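Local atomic coordinates of defective in germ line development protein 3, isoform a (Caenorhabditis elegans, PDB entry 3N89), a protein that probably takes part in germline development through RNA-related regulation, as a Bicaudal-C orthologue whose four KH domains form a globular platform. Residues A[318-321]-A[322-326]. Sequence-based numbering, arbitrary orientation.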
# COMPACT_ATOMS: atom_id res chain seq x y z
N LEU A 318 13.60 -8.99 -1.03
CA LEU A 318 13.95 -7.85 -0.20
C LEU A 318 12.68 -7.31 0.43
O LEU A 318 11.69 -7.10 -0.26
CB LEU A 318 14.61 -6.75 -1.04
CG LEU A 318 16.03 -7.03 -1.54
CD1 LEU A 318 16.02 -8.24 -2.44
CD2 LEU A 318 16.57 -5.84 -2.32
N ARG A 319 12.70 -7.12 1.75
CA ARG A 319 11.52 -6.60 2.43
C ARG A 319 11.84 -5.31 3.18
O ARG A 319 13.00 -4.92 3.32
CB ARG A 319 10.96 -7.63 3.43
CG ARG A 319 10.63 -9.00 2.86
CD ARG A 319 11.81 -9.95 3.01
NE ARG A 319 11.45 -11.31 2.61
CZ ARG A 319 10.56 -12.06 3.25
NH1 ARG A 319 9.94 -11.59 4.32
NH2 ARG A 319 10.30 -13.28 2.82
N SER A 320 10.78 -4.65 3.64
CA SER A 320 10.88 -3.40 4.37
C SER A 320 9.50 -2.76 4.31
O SER A 320 8.61 -3.29 3.65
CB SER A 320 11.90 -2.47 3.71
OG SER A 320 12.25 -1.39 4.56
N LYS A 321 9.31 -1.64 5.01
CA LYS A 321 8.02 -0.96 4.97
C LYS A 321 8.05 0.04 3.81
O LYS A 321 9.10 0.62 3.53
CB LYS A 321 7.74 -0.25 6.29
CG LYS A 321 7.47 -1.22 7.45
CD LYS A 321 7.17 -0.51 8.75
CE LYS A 321 6.77 -1.50 9.83
NZ LYS A 321 5.58 -2.34 9.41
N GLU A 322 6.92 0.20 3.13
CA GLU A 322 6.81 1.09 1.97
C GLU A 322 7.60 2.38 2.05
O GLU A 322 8.47 2.63 1.20
CB GLU A 322 5.34 1.44 1.69
CG GLU A 322 4.87 0.98 0.30
CD GLU A 322 3.68 1.77 -0.22
OE1 GLU A 322 2.67 1.88 0.51
OE2 GLU A 322 3.77 2.27 -1.35
N PHE A 323 7.31 3.20 3.05
CA PHE A 323 7.98 4.49 3.21
C PHE A 323 9.49 4.41 3.06
O PHE A 323 10.13 5.36 2.63
CB PHE A 323 7.63 5.09 4.58
CG PHE A 323 8.50 4.61 5.70
CD1 PHE A 323 9.67 5.29 6.03
CD2 PHE A 323 8.16 3.48 6.43
CE1 PHE A 323 10.48 4.85 7.07
CE2 PHE A 323 8.97 3.03 7.46
CZ PHE A 323 10.13 3.71 7.78
N ASN A 324 10.05 3.25 3.39
CA ASN A 324 11.49 3.04 3.33
C ASN A 324 11.93 2.43 1.99
O ASN A 324 13.05 1.93 1.86
CB ASN A 324 11.89 2.13 4.50
CG ASN A 324 13.36 2.21 4.83
OD1 ASN A 324 14.03 3.19 4.52
ND2 ASN A 324 13.87 1.19 5.49
N ILE A 325 11.05 2.51 1.00
CA ILE A 325 11.33 1.96 -0.33
C ILE A 325 12.62 2.51 -0.93
O ILE A 325 13.36 1.78 -1.60
CB ILE A 325 10.18 2.26 -1.33
CG1 ILE A 325 10.48 1.58 -2.67
CG2 ILE A 325 10.05 3.76 -1.56
CD1 ILE A 325 9.36 1.72 -3.67
N LYS A 326 12.89 3.79 -0.70
CA LYS A 326 14.09 4.40 -1.26
C LYS A 326 15.34 3.63 -0.83
O LYS A 326 16.35 3.65 -1.54
CB LYS A 326 14.22 5.86 -0.83
CG LYS A 326 15.40 6.57 -1.49
CD LYS A 326 15.73 7.91 -0.83
CE LYS A 326 14.65 8.95 -1.07
NZ LYS A 326 15.13 10.31 -0.73
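S320 and N324 turn their polar ends to each other because both side chains swing anti to their own backbone nitrogens, OG of S320 at chi1 -166° and CG of N324 at -160°. N324 ND2 donates to S320 OG at 3.2 Å. The bond is bent, 136° at the hydrogen, and OG lies tilted out of the amide plane. ND2 also donates to the backbone O of S290, so the amide nitrogen is gripped twice. A second bond closes the turn: N324 N donates to K321 O at 2.8 Å, from above the carbonyl plane. The backbone bond from I325 N to E322 O follows it. K321 and F323 meet through carbon. K321 CB lies 3.7 Å from F323 CE2, in an oblique approach to the ring. N324 CB covers one face of that ring, 3.9 Å above its centre. K321 NZ hydrogen-bonds to the backbone O of Q199 and L258. E322 leads away: OE1 forms a salt bridge with R101, OE2 a hydrogen bond with Y350. With an alanine in place of S320, ND2 would lose its serine acceptor, and the N324 amide is likely to turn more freely. Within the fourth KH domain's range, strand 311-321 runs into helix 325-335, consistent with the type I KH order. The chemistry implies a buried strand-to-helix turn, closed by backbone bonds and braced by a serine-asparagine pair.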